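Local coordinates for ribonuclease P protein component 3 (Thermococcus kodakarensis KOD1, PDB 3WYZ) that is probably a protein subunit of ribonuclease P, the RNA-protein complex that matures tRNA by cutting the 5' extension from its precursors, at residues V35-L40 with L88-G93; D108-P113 with V135-S140; P120-T125 with M160-L165; V171-T176 with R206-F211. All blocks are in the same frame, centred on the assembly; numbering follows the deposited sequence.

Contact 1 (V35-L40 with L88-G93)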
loop_
_atom_site.group_PDB
_atom_site.type_symbol
_atom_site.label_atom_id
_atom_site.label_comp_id
_atom_site.label_asym_id
_atom_site.label_seq_id
_atom_site.Cartn_x
_atom_site.Cartn_y
_atom_site.Cartn_z
ATOM N N VAL A 35 5.604 3.056 8.779
ATOM C CA VAL A 35 5.992 1.706 8.400
ATOM C C VAL A 35 7.073 1.767 7.315
ATOM O O VAL A 35 6.875 2.392 6.281
ATOM C CB VAL A 35 4.773 0.920 7.881
ATOM C CG1 VAL A 35 5.175 -0.487 7.449
ATOM C CG2 VAL A 35 3.673 0.871 8.940
ATOM N N PHE A 36 8.217 1.135 7.565
ATOM C CA PHE A 36 9.272 1.029 6.566
ATOM C C PHE A 36 9.040 -0.195 5.684
ATOM O O PHE A 36 8.921 -1.313 6.179
ATOM C CB PHE A 36 10.651 0.941 7.220
ATOM C CG PHE A 36 11.781 0.878 6.227
ATOM C CD1 PHE A 36 12.209 -0.345 5.718
ATOM C CD2 PHE A 36 12.404 2.036 5.796
ATOM C CE1 PHE A 36 13.241 -0.407 4.797
ATOM C CE2 PHE A 36 13.437 1.982 4.878
ATOM C CZ PHE A 36 13.856 0.758 4.379
ATOM N N THR A 37 8.984 0.021 4.375
ATOM C CA THR A 37 8.720 -1.049 3.424
ATOM C C THR A 37 10.005 -1.487 2.717
ATOM O O THR A 37 10.713 -0.667 2.128
ATOM C CB THR A 37 7.687 -0.595 2.375
ATOM O OG1 THR A 37 6.453 -0.262 3.032
ATOM C CG2 THR A 37 7.440 -1.695 1.352
ATOM N N LYS A 38 10.309 -2.778 2.802
ATOM C CA LYS A 38 11.420 -3.357 2.061
ATOM C C LYS A 38 10.890 -3.870 0.726
ATOM O O LYS A 38 10.041 -4.758 0.686
ATOM C CB LYS A 38 12.059 -4.504 2.846
ATOM C CG LYS A 38 13.264 -5.134 2.162
ATOM C CD LYS A 38 13.551 -6.525 2.705
ATOM C CE LYS A 38 14.798 -7.130 2.071
ATOM N NZ LYS A 38 14.657 -7.363 0.608
ATOM N N LYS A 39 11.390 -3.298 -0.361
ATOM C CA LYS A 39 10.994 -3.702 -1.701
ATOM C C LYS A 39 11.717 -4.998 -2.058
ATOM O O LYS A 39 12.932 -5.103 -1.885
ATOM C CB LYS A 39 11.323 -2.590 -2.695
ATOM C CG LYS A 39 10.629 -2.722 -4.040
ATOM C CD LYS A 39 10.619 -1.391 -4.777
ATOM C CE LYS A 39 10.018 -1.526 -6.164
ATOM N NZ LYS A 39 9.845 -0.205 -6.828
ATOM N N LEU A 40 10.965 -5.983 -2.541
ATOM C CA LEU A 40 11.502 -7.321 -2.775
ATOM C C LEU A 40 11.108 -7.886 -4.142
ATOM O O LEU A 40 9.949 -8.230 -4.370
ATOM C CB LEU A 40 11.026 -8.256 -1.667
ATOM C CG LEU A 40 11.505 -9.704 -1.713
ATOM C CD1 LEU A 40 13.017 -9.777 -1.905
ATOM C CD2 LEU A 40 11.082 -10.435 -0.447
ATOM N N LEU A 88 4.319 -6.905 7.646
ATOM C CA LEU A 88 3.150 -6.754 6.797
ATOM C C LEU A 88 3.533 -7.218 5.408
ATOM O O LEU A 88 4.628 -6.927 4.929
ATOM C CB LEU A 88 2.685 -5.301 6.723
ATOM C CG LEU A 88 2.273 -4.646 8.032
ATOM C CD1 LEU A 88 1.896 -3.198 7.796
ATOM C CD2 LEU A 88 1.142 -5.391 8.727
ATOM N N LEU A 89 2.626 -7.938 4.757
ATOM C CA LEU A 89 2.858 -8.399 3.403
ATOM C C LEU A 89 2.088 -7.512 2.431
ATOM O O LEU A 89 0.862 -7.574 2.363
ATOM C CB LEU A 89 2.444 -9.867 3.260
ATOM C CG LEU A 89 2.865 -10.582 1.968
ATOM C CD1 LEU A 89 4.374 -10.577 1.809
ATOM C CD2 LEU A 89 2.338 -12.014 1.949
ATOM N N TYR A 90 2.817 -6.669 1.708
ATOM C CA TYR A 90 2.248 -5.900 0.608
ATOM C C TYR A 90 2.554 -6.590 -0.713
ATOM O O TYR A 90 3.521 -7.341 -0.821
ATOM C CB TYR A 90 2.829 -4.486 0.551
ATOM C CG TYR A 90 2.573 -3.600 1.748
ATOM C CD1 TYR A 90 1.513 -3.835 2.628
ATOM C CD2 TYR A 90 3.368 -2.486 1.968
ATOM C CE1 TYR A 90 1.285 -3.004 3.709
ATOM C CE2 TYR A 90 3.142 -1.649 3.037
ATOM C CZ TYR A 90 2.104 -1.911 3.907
ATOM O OH TYR A 90 1.895 -1.068 4.970
ATOM N N VAL A 91 1.718 -6.326 -1.715
ATOM C CA VAL A 91 1.959 -6.786 -3.077
ATOM C C VAL A 91 1.786 -5.612 -4.031
ATOM O O VAL A 91 0.809 -4.875 -3.946
ATOM C CB VAL A 91 1.007 -7.932 -3.476
ATOM C CG1 VAL A 91 1.203 -8.321 -4.941
ATOM C CG2 VAL A 91 1.222 -9.137 -2.580
ATOM N N GLN A 92 2.752 -5.449 -4.929
ATOM C CA GLN A 92 2.697 -4.436 -5.969
ATOM C C GLN A 92 1.653 -4.834 -7.009
ATOM O O GLN A 92 1.737 -5.917 -7.593
ATOM C CB GLN A 92 4.068 -4.309 -6.636
ATOM C CG GLN A 92 4.177 -3.270 -7.744
ATOM C CD GLN A 92 4.590 -1.908 -7.227
ATOM O OE1 GLN A 92 3.789 -1.202 -6.617
ATOM N NE2 GLN A 92 5.844 -1.532 -7.466
ATOM N N GLY A 93 0.677 -3.952 -7.229
ATOM C CA GLY A 93 -0.344 -4.159 -8.242
ATOM C C GLY A 93 0.160 -3.836 -9.636
ATOM O O GLY A 93 1.248 -3.294 -9.792
#
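In the interior of the TIM-barrel-like fold, Val35 and Thr37 of one parallel strand face Leu88 and Tyr90 of another, with strand 65-70 between them in the sheet. The two axes come no closer than 9.0 Å and are inclined at 53°, and side chains alone bridge the gap. Thr37 OG1 comes up at the edge of the Tyr90 ring, near its plane, 3.6 Å from CE2, and the two side chains cross at about a right angle. Tyr90 has CG anti to its carbonyl carbon (chi1 -62°), which carries the ring across the Thr37 side chain until OH lies 4.2 Å from Val35 CG1. That same methyl touches Leu88 CD1 at 4.3 Å. The polar ends are held by strand 14-18: Thr37 OG1 hydrogen-bonds to Asp17 OD1, and Tyr90 OH to Met16 O. A leucine in place of Tyr90 would probably leave the Met16 carbonyl without its hydroxyl mate and open a gap beside Thr37. Farther along, Lys39 forms a salt bridge with Glu180, while Gln92 OE1 binds a glycerol. Inward-pointing residues that meet over an intervening strand are what the strongly curved parallel sheet of a TIM-barrel-like fold produces.

Contact 2 (D108-P113 with V135-S140)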
loop_
_atom_site.group_PDB
_atom_site.type_symbol
_atom_site.label_atom_id
_atom_site.label_comp_id
_atom_site.label_asym_id
_atom_site.label_seq_id
_atom_site.Cartn_x
_atom_site.Cartn_y
_atom_site.Cartn_z
ATOM N N ASP A 108 -2.066 -8.456 3.347
ATOM C CA ASP A 108 -2.411 -7.249 4.116
ATOM C C ASP A 108 -2.894 -6.121 3.207
ATOM O O ASP A 108 -3.882 -5.458 3.508
ATOM C CB ASP A 108 -1.219 -6.768 4.955
ATOM C CG ASP A 108 -0.878 -7.725 6.092
ATOM O OD1 ASP A 108 -1.731 -7.905 6.990
ATOM O OD2 ASP A 108 0.236 -8.303 6.085
ATOM N N ALA A 109 -2.195 -5.897 2.097
ATOM C CA ALA A 109 -2.585 -4.832 1.177
ATOM C C ALA A 109 -2.119 -5.071 -0.246
ATOM O O ALA A 109 -1.046 -5.626 -0.473
ATOM C CB ALA A 109 -2.057 -3.494 1.667
ATOM N N LEU A 110 -2.948 -4.633 -1.190
ATOM C CA LEU A 110 -2.586 -4.553 -2.592
ATOM C C LEU A 110 -2.319 -3.089 -2.908
ATOM O O LEU A 110 -3.219 -2.258 -2.797
ATOM C CB LEU A 110 -3.724 -5.077 -3.469
ATOM C CG LEU A 110 -3.501 -5.082 -4.983
ATOM C CD1 LEU A 110 -2.344 -5.997 -5.344
ATOM C CD2 LEU A 110 -4.773 -5.500 -5.713
ATOM N N ILE A 111 -1.081 -2.783 -3.285
ATOM C CA ILE A 111 -0.666 -1.412 -3.538
ATOM C C ILE A 111 -0.821 -1.091 -5.017
ATOM O O ILE A 111 -0.226 -1.763 -5.863
ATOM C CB ILE A 111 0.807 -1.179 -3.134
ATOM C CG1 ILE A 111 1.077 -1.647 -1.698
ATOM C CG2 ILE A 111 1.180 0.291 -3.282
ATOM C CD1 ILE A 111 0.230 -0.978 -0.629
ATOM N N SER A 112 -1.632 -0.071 -5.314
ATOM C CA SER A 112 -1.787 0.466 -6.670
ATOM C C SER A 112 -2.053 -0.605 -7.737
ATOM O O SER A 112 -1.167 -0.922 -8.521
ATOM C CB SER A 112 -0.543 1.269 -7.056
ATOM O OG SER A 112 -0.380 2.384 -6.208
ATOM N N PRO A 113 -3.278 -1.157 -7.772
ATOM C CA PRO A 113 -3.616 -2.179 -8.773
ATOM C C PRO A 113 -3.543 -1.673 -10.211
ATOM O O PRO A 113 -3.393 -2.474 -11.136
ATOM C CB PRO A 113 -5.058 -2.579 -8.408
ATOM C CG PRO A 113 -5.570 -1.473 -7.539
ATOM C CD PRO A 113 -4.378 -0.929 -6.821
ATOM N N VAL A 135 -8.701 -7.613 2.482
ATOM C CA VAL A 135 -7.464 -7.109 1.880
ATOM C C VAL A 135 -7.589 -5.615 1.577
ATOM O O VAL A 135 -8.491 -5.205 0.852
ATOM C CB VAL A 135 -7.131 -7.865 0.581
ATOM C CG1 VAL A 135 -5.854 -7.319 -0.054
ATOM C CG2 VAL A 135 -6.987 -9.358 0.859
ATOM N N ALA A 136 -6.680 -4.812 2.131
ATOM C CA ALA A 136 -6.714 -3.361 1.957
ATOM C C ALA A 136 -6.178 -2.941 0.595
ATOM O O ALA A 136 -5.333 -3.615 0.006
ATOM C CB ALA A 136 -5.918 -2.674 3.055
ATOM N N ILE A 137 -6.674 -1.812 0.100
ATOM C CA ILE A 137 -6.139 -1.207 -1.120
ATOM C C ILE A 137 -5.278 -0.011 -0.764
ATOM O O ILE A 137 -5.746 0.901 -0.090
ATOM C CB ILE A 137 -7.258 -0.764 -2.080
ATOM C CG1 ILE A 137 -8.122 -1.963 -2.475
ATOM C CG2 ILE A 137 -6.677 -0.110 -3.331
ATOM C CD1 ILE A 137 -7.401 -3.032 -3.280
ATOM N N GLY A 138 -4.032 -0.025 -1.240
ATOM C CA GLY A 138 -3.099 1.077 -1.050
ATOM C C GLY A 138 -3.110 2.077 -2.193
ATOM O O GLY A 138 -2.725 1.754 -3.314
ATOM N N PHE A 139 -3.543 3.298 -1.899
ATOM C CA PHE A 139 -3.532 4.387 -2.867
ATOM C C PHE A 139 -2.225 5.155 -2.766
ATOM O O PHE A 139 -2.093 6.057 -1.933
ATOM C CB PHE A 139 -4.711 5.337 -2.624
ATOM C CG PHE A 139 -6.041 4.742 -2.960
ATOM C CD1 PHE A 139 -6.746 4.029 -2.018
ATOM C CD2 PHE A 139 -6.583 4.901 -4.221
ATOM C CE1 PHE A 139 -7.974 3.476 -2.325
ATOM C CE2 PHE A 139 -7.809 4.350 -4.541
ATOM C CZ PHE A 139 -8.506 3.638 -3.591
ATOM N N SER A 140 -1.263 4.790 -3.617
ATOM C CA SER A 140 0.069 5.392 -3.592
ATOM C C SER A 140 0.064 6.728 -4.320
ATOM O O SER A 140 -0.499 6.849 -5.397
ATOM C CB SER A 140 1.102 4.454 -4.229
ATOM O OG SER A 140 0.909 4.360 -5.635
#
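Ile111 packs its side chain against Gly138 on the neighbouring parallel strand. Its CB stands back from that strand and sends out two branches. CG2, anti to the backbone N, runs beside Gly138 O and comes within 4.3 Å of Ser140 CB. CG1 turns the other way (chi1 -52°) and passes the contact on to the tip, where CD1 rests 3.9 Å from Gly138 CA. Gly138, with no side chain, lets the methyl come this close. Ala109 and Ala136 share this face, as does Phe174 of the next strand.

Gly138 is also gripped through its backbone: its N donates to Leu110 O almost straight (2.8 Å, 176°), and its O receives Ser112 N at 2.9 Å, in the carbonyl plane. These two strands belong to a beta-alpha-beta unit, joined through helix 124-133, the repeating element of a TIM-type barrel. Towards its start the pairing continues with Leu110 N to Ala136 O at 2.9 Å, then with Ala136 N to Asp108 O, longer at 3.2 Å and with the donor above the carbonyl plane. On the face towards the helices, Leu110 CB lies 4.2 Å from Ile137 CD1, and Pro113 CD sits 4.3 Å from Ile137 CG2. Beyond the last backbone bond Ser112 OG and Ser140 OG approach each other so closely that their exact separation is doubtful.

Contact 3 (P120-T125 with M160-L165)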
loop_
_atom_site.group_PDB
_atom_site.type_symbol
_atom_site.label_atom_id
_atom_site.label_comp_id
_atom_site.label_asym_id
_atom_site.label_seq_id
_atom_site.Cartn_x
_atom_site.Cartn_y
_atom_site.Cartn_z
ATOM N N PRO A 120 -8.020 0.579 -14.419
ATOM C CA PRO A 120 -7.913 0.492 -12.950
ATOM C C PRO A 120 -7.262 -0.775 -12.399
ATOM O O PRO A 120 -6.649 -0.731 -11.333
ATOM C CB PRO A 120 -9.371 0.559 -12.490
ATOM C CG PRO A 120 -10.078 1.270 -13.574
ATOM C CD PRO A 120 -9.399 0.887 -14.849
ATOM N N GLY A 121 -7.405 -1.889 -13.107
ATOM C CA GLY A 121 -6.898 -3.171 -12.627
ATOM C C GLY A 121 -7.699 -3.660 -11.438
ATOM O O GLY A 121 -7.204 -4.411 -10.598
ATOM N N PHE A 122 -8.956 -3.243 -11.390
ATOM C CA PHE A 122 -9.816 -3.470 -10.238
ATOM C C PHE A 122 -11.252 -3.364 -10.735
ATOM O O PHE A 122 -11.585 -2.448 -11.489
ATOM C CB PHE A 122 -9.527 -2.410 -9.171
ATOM C CG PHE A 122 -9.927 -2.805 -7.780
ATOM C CD1 PHE A 122 -9.179 -3.728 -7.070
ATOM C CD2 PHE A 122 -11.027 -2.223 -7.160
ATOM C CE1 PHE A 122 -9.532 -4.084 -5.785
ATOM C CE2 PHE A 122 -11.383 -2.571 -5.868
ATOM C CZ PHE A 122 -10.632 -3.501 -5.182
ATOM N N ASP A 123 -12.089 -4.310 -10.321
ATOM C CA ASP A 123 -13.464 -4.408 -10.800
ATOM C C ASP A 123 -14.385 -4.968 -9.711
ATOM O O ASP A 123 -13.932 -5.274 -8.606
ATOM C CB ASP A 123 -13.512 -5.286 -12.060
ATOM C CG ASP A 123 -12.878 -6.664 -11.854
ATOM O OD1 ASP A 123 -12.580 -7.044 -10.697
ATOM O OD2 ASP A 123 -12.678 -7.377 -12.866
ATOM N N HIS A 124 -15.673 -5.086 -10.026
ATOM C CA HIS A 124 -16.655 -5.660 -9.101
ATOM C C HIS A 124 -16.187 -6.984 -8.497
ATOM O O HIS A 124 -16.397 -7.223 -7.303
ATOM C CB HIS A 124 -18.004 -5.861 -9.801
ATOM C CG HIS A 124 -18.732 -4.583 -10.093
ATOM N ND1 HIS A 124 -19.537 -3.953 -9.166
ATOM C CD2 HIS A 124 -18.781 -3.820 -11.212
ATOM C CE1 HIS A 124 -20.048 -2.856 -9.700
ATOM N NE2 HIS A 124 -19.605 -2.753 -10.940
ATOM N N THR A 125 -15.555 -7.828 -9.316
ATOM C CA THR A 125 -15.060 -9.136 -8.879
ATOM C C THR A 125 -13.957 -9.005 -7.822
ATOM O O THR A 125 -14.063 -9.570 -6.737
ATOM C CB THR A 125 -14.521 -9.961 -10.074
ATOM O OG1 THR A 125 -15.571 -10.175 -11.027
ATOM C CG2 THR A 125 -13.968 -11.317 -9.620
ATOM N N MET A 160 -9.877 7.138 -9.118
ATOM C CA MET A 160 -11.298 7.431 -8.943
ATOM C C MET A 160 -12.160 6.182 -9.128
ATOM O O MET A 160 -13.063 5.947 -8.336
ATOM C CB MET A 160 -11.756 8.526 -9.909
ATOM C CG MET A 160 -11.220 9.909 -9.573
ATOM S SD MET A 160 -11.563 11.120 -10.866
ATOM C CE MET A 160 -10.424 12.441 -10.442
ATOM N N LYS A 161 -11.883 5.392 -10.164
ATOM C CA LYS A 161 -12.643 4.159 -10.421
ATOM C C LYS A 161 -12.461 3.150 -9.285
ATOM O O LYS A 161 -13.423 2.526 -8.838
ATOM C CB LYS A 161 -12.234 3.502 -11.750
ATOM C CG LYS A 161 -12.551 4.319 -13.000
ATOM C CD LYS A 161 -12.910 3.428 -14.186
ATOM C CE LYS A 161 -12.717 4.136 -15.526
ATOM N NZ LYS A 161 -13.506 3.501 -16.625
ATOM N N THR A 162 -11.222 2.994 -8.830
ATOM C CA THR A 162 -10.909 2.085 -7.742
ATOM C C THR A 162 -11.536 2.549 -6.427
ATOM O O THR A 162 -12.047 1.735 -5.658
ATOM C CB THR A 162 -9.390 1.935 -7.564
ATOM O OG1 THR A 162 -8.807 1.461 -8.787
ATOM C CG2 THR A 162 -9.071 0.965 -6.460
ATOM N N TRP A 163 -11.496 3.850 -6.162
ATOM C CA TRP A 163 -12.113 4.387 -4.950
ATOM C C TRP A 163 -13.616 4.097 -4.916
ATOM O O TRP A 163 -14.135 3.658 -3.902
ATOM C CB TRP A 163 -11.863 5.893 -4.818
ATOM C CG TRP A 163 -12.821 6.573 -3.877
ATOM C CD1 TRP A 163 -13.702 7.558 -4.185
ATOM C CD2 TRP A 163 -13.011 6.285 -2.483
ATOM N NE1 TRP A 163 -14.425 7.919 -3.069
ATOM C CE2 TRP A 163 -14.025 7.147 -2.013
ATOM C CE3 TRP A 163 -12.430 5.374 -1.593
ATOM C CZ2 TRP A 163 -14.463 7.144 -0.683
ATOM C CZ3 TRP A 163 -12.868 5.367 -0.266
ATOM C CH2 TRP A 163 -13.883 6.248 0.171
ATOM N N GLN A 164 -14.306 4.337 -6.026
ATOM C CA GLN A 164 -15.756 4.141 -6.104
ATOM C C GLN A 164 -16.141 2.690 -5.816
ATOM O O GLN A 164 -17.161 2.422 -5.202
ATOM C CB GLN A 164 -16.279 4.549 -7.488
ATOM C CG GLN A 164 -16.226 6.049 -7.767
ATOM C CD GLN A 164 -16.426 6.386 -9.239
ATOM O OE1 GLN A 164 -17.291 5.821 -9.902
ATOM N NE2 GLN A 164 -15.630 7.314 -9.751
ATOM N N LEU A 165 -15.310 1.760 -6.291
ATOM C CA LEU A 165 -15.493 0.327 -6.039
ATOM C C LEU A 165 -15.172 -0.019 -4.587
ATOM O O LEU A 165 -15.966 -0.664 -3.916
ATOM C CB LEU A 165 -14.606 -0.508 -6.973
ATOM C CG LEU A 165 -15.102 -0.627 -8.415
ATOM C CD1 LEU A 165 -13.999 -1.134 -9.338
ATOM C CD2 LEU A 165 -16.320 -1.533 -8.482
#
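Phe122 and Leu165 bring the turn leading into helix 124-133 against helix 149-168, so the contact belongs to the outer helical layer of the TIM-barrel-like fold. Apolar contacts carry most of it. Leu165, with CG anti to its carbonyl carbon (chi1 -76°), reaches into the turn with both methyls. CD1 touches Phe122 CD2 at 3.8 Å and also lies over the backbone, 3.6 Å from Asp123 CA, while Leu165 CB lies equally close to CD2 and CE2 on that same side of the ring. At the start of the segment, the Pro120 ring leans on the aliphatic part of Lys161: CG is 3.6 Å from Lys161 CB and equally near CD, because the lysine chain bends at chi2. On the side of the sheet, Phe122 goes on to touch Ile137 of strand 136-140.

Polar groups look to partners elsewhere. Asp123 is the N-cap of helix 124-133, its OD1 taking Leu126 N. Thr162 OG1 hydrogen-bonds to Phe158 O in its own helix, and its methyl is the part that meets the Phe122 ring.

Two CH-pi contacts complete the account. Thr162 CG2 stands off-centre, 4.3 Å from the Phe122 ring centroid and 30° from the normal. The His124 ring, whose ND1 is hydrogen-bonded to Tyr169 OH, is met squarely over one face: Leu165 CD2 lies 4.0 Å from its centroid, only 7° off the normal.

Contact 4 (V171-T176 with R206-F211)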
loop_
_atom_site.group_PDB
_atom_site.type_symbol
_atom_site.label_atom_id
_atom_site.label_comp_id
_atom_site.label_asym_id
_atom_site.label_seq_id
_atom_site.Cartn_x
_atom_site.Cartn_y
_atom_site.Cartn_z
ATOM N N VAL A 171 -14.254 -1.979 1.159
ATOM C CA VAL A 171 -12.931 -2.597 1.206
ATOM C C VAL A 171 -12.038 -1.694 2.049
ATOM O O VAL A 171 -12.116 -0.473 1.918
ATOM C CB VAL A 171 -12.304 -2.744 -0.199
ATOM C CG1 VAL A 171 -10.963 -3.470 -0.118
ATOM C CG2 VAL A 171 -13.240 -3.483 -1.139
ATOM N N PRO A 172 -11.200 -2.275 2.924
ATOM C CA PRO A 172 -10.267 -1.415 3.657
ATOM C C PRO A 172 -9.312 -0.707 2.702
ATOM O O PRO A 172 -9.040 -1.218 1.616
ATOM C CB PRO A 172 -9.501 -2.395 4.555
ATOM C CG PRO A 172 -10.372 -3.613 4.646
ATOM C CD PRO A 172 -11.094 -3.690 3.334
ATOM N N ARG A 173 -8.814 0.461 3.097
ATOM C CA ARG A 173 -7.899 1.220 2.251
ATOM C C ARG A 173 -7.074 2.209 3.049
ATOM O O ARG A 173 -7.400 2.539 4.182
ATOM C CB ARG A 173 -8.654 1.960 1.147
ATOM C CG ARG A 173 -9.614 3.041 1.638
ATOM C CD ARG A 173 -10.889 2.427 2.199
ATOM N NE ARG A 173 -11.880 3.424 2.558
ATOM C CZ ARG A 173 -13.157 3.161 2.825
ATOM N NH1 ARG A 173 -13.630 1.910 2.783
ATOM N NH2 ARG A 173 -13.968 4.167 3.137
ATOM N N PHE A 174 -5.997 2.673 2.437
ATOM C CA PHE A 174 -5.201 3.747 2.997
ATOM C C PHE A 174 -4.530 4.546 1.892
ATOM O O PHE A 174 -4.316 4.030 0.792
ATOM C CB PHE A 174 -4.158 3.194 3.972
ATOM C CG PHE A 174 -3.273 2.127 3.390
ATOM C CD1 PHE A 174 -2.110 2.460 2.715
ATOM C CD2 PHE A 174 -3.584 0.789 3.552
ATOM C CE1 PHE A 174 -1.287 1.478 2.194
ATOM C CE2 PHE A 174 -2.764 -0.198 3.037
ATOM C CZ PHE A 174 -1.618 0.148 2.351
ATOM N N ILE A 175 -4.232 5.810 2.190
ATOM C CA ILE A 175 -3.443 6.650 1.305
ATOM C C ILE A 175 -1.999 6.597 1.785
ATOM O O ILE A 175 -1.744 6.657 2.989
ATOM C CB ILE A 175 -3.902 8.124 1.314
ATOM C CG1 ILE A 175 -5.415 8.249 1.071
ATOM C CG2 ILE A 175 -3.110 8.933 0.293
ATOM C CD1 ILE A 175 -5.909 7.649 -0.224
ATOM N N THR A 176 -1.061 6.510 0.844
ATOM C CA THR A 176 0.355 6.501 1.183
ATOM C C THR A 176 1.216 7.148 0.105
ATOM O O THR A 176 0.836 7.201 -1.056
ATOM C CB THR A 176 0.859 5.073 1.474
ATOM O OG1 THR A 176 2.249 5.120 1.809
ATOM C CG2 THR A 176 0.648 4.145 0.274
ATOM N N ARG A 206 -9.581 11.190 6.037
ATOM C CA ARG A 206 -9.016 11.101 7.383
ATOM C C ARG A 206 -8.917 9.652 7.858
ATOM O O ARG A 206 -7.911 9.261 8.448
ATOM C CB ARG A 206 -9.872 11.915 8.360
ATOM C CG ARG A 206 -9.314 12.037 9.770
ATOM C CD ARG A 206 -10.296 12.741 10.699
ATOM N NE ARG A 206 -10.626 14.083 10.224
ATOM C CZ ARG A 206 -9.833 15.150 10.333
ATOM N NH1 ARG A 206 -8.634 15.063 10.912
ATOM N NH2 ARG A 206 -10.241 16.324 9.855
ATOM N N ALA A 207 -9.963 8.865 7.611
ATOM C CA ALA A 207 -9.978 7.454 8.020
ATOM C C ALA A 207 -8.927 6.620 7.295
ATOM O O ALA A 207 -8.409 5.655 7.860
ATOM C CB ALA A 207 -11.355 6.846 7.813
ATOM N N SER A 208 -8.601 7.000 6.059
ATOM C CA SER A 208 -7.556 6.327 5.286
ATOM C C SER A 208 -6.138 6.510 5.853
ATOM O O SER A 208 -5.235 5.733 5.527
ATOM C CB SER A 208 -7.598 6.792 3.829
ATOM O OG SER A 208 -8.838 6.448 3.232
ATOM N N LEU A 209 -5.930 7.535 6.674
ATOM C CA LEU A 209 -4.656 7.733 7.371
ATOM C C LEU A 209 -4.728 7.403 8.865
ATOM O O LEU A 209 -3.698 7.293 9.526
ATOM C CB LEU A 209 -4.184 9.175 7.205
ATOM C CG LEU A 209 -3.789 9.625 5.797
ATOM C CD1 LEU A 209 -3.383 11.091 5.833
ATOM C CD2 LEU A 209 -2.666 8.763 5.227
ATOM N N ASN A 210 -5.936 7.230 9.390
ATOM C CA ASN A 210 -6.136 7.064 10.828
ATOM C C ASN A 210 -6.697 5.678 11.135
ATOM O O ASN A 210 -5.961 4.778 11.566
ATOM C CB ASN A 210 -7.052 8.185 11.343
ATOM C CG ASN A 210 -7.224 8.178 12.853
ATOM O OD1 ASN A 210 -6.990 7.174 13.528
ATOM N ND2 ASN A 210 -7.642 9.317 13.394
ATOM N N PHE A 211 -7.984 5.492 10.869
ATOM C CA PHE A 211 -8.702 4.298 11.310
ATOM C C PHE A 211 -8.254 3.012 10.620
ATOM O O PHE A 211 -8.053 1.995 11.279
ATOM C CB PHE A 211 -10.206 4.501 11.120
ATOM C CG PHE A 211 -11.017 3.287 11.431
ATOM C CD1 PHE A 211 -11.226 2.898 12.748
ATOM C CD2 PHE A 211 -11.569 2.525 10.410
ATOM C CE1 PHE A 211 -11.974 1.768 13.043
ATOM C CE2 PHE A 211 -12.316 1.398 10.699
ATOM C CZ PHE A 211 -12.517 1.017 12.016
#
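Arg173 sets CG between its backbone N and carbonyl carbon (chi1 64°), which brings that carbon to 3.8 Å from Ser208 OG; the chain then bends at chi2 (-76°) and folds the guanidinium back along its own strand. Strand 173-176 is the last strand of the TIM-barrel-like sheet, and the last turn of helix 202-209 meets its edge here. The folded arginine gives NH1 to Val171 O at 3.0 Å, a nearly straight bond with the oxygen in the guanidinium plane, although the donor stands above the carbonyl plane. A leucine in place of Arg173 would probably leave the Val171 carbonyl without its in-plane guanidinium donor.

Phe174 has the same kind of first torsion (chi1 54°), but its ring leads away from the helix, to Ala109 and Ile111. Only the root of the side chain stays: CB is 3.2 Å from Ser208 O. That carbonyl also takes a CA-H...O contact from Phe174 CA and a weak hydrogen bond from Ile175 N, at 3.5 Å. Since Phe174 and Thr176 bond through their backbones to strand 136-140, Ile175 N serves the other edge of the strand, and the helix meets it there. Ser208 OG is occupied within its own helix, by Glu204 O.

Ile175 and Leu209 both pack on Leu191 of helix 188-198 as well. Between themselves they meet through one methyl: Leu209 CD2 is 4.2 Å from Ile175 CB and presses to 3.2 Å from Ile175 O.

Contacts 1, 2 and 4 all lie on one parallel sheet. Contact 1 spans strands 33-41 and 88-92; contact 2 follows about 10 Å away between centres, with strands 88-92 and 109-111 side by side. Contact 4 starts from strand 173-176, next to strand 136-140 of contact 2, its centre again about 10 Å from that of contact 2. Contact 3 lies outside the sheet, some 12 Å from contact 2, touching it where Pro113 meets Gly121; its helix 149-168 leads into strand 173-176, and Trp163 touches Arg173. Along the chain contacts 1, 2 and 4 come in series, whereas contacts 2 and 3 alternate their segments. Together they sample the barrel interior, strand pairing and helical exterior.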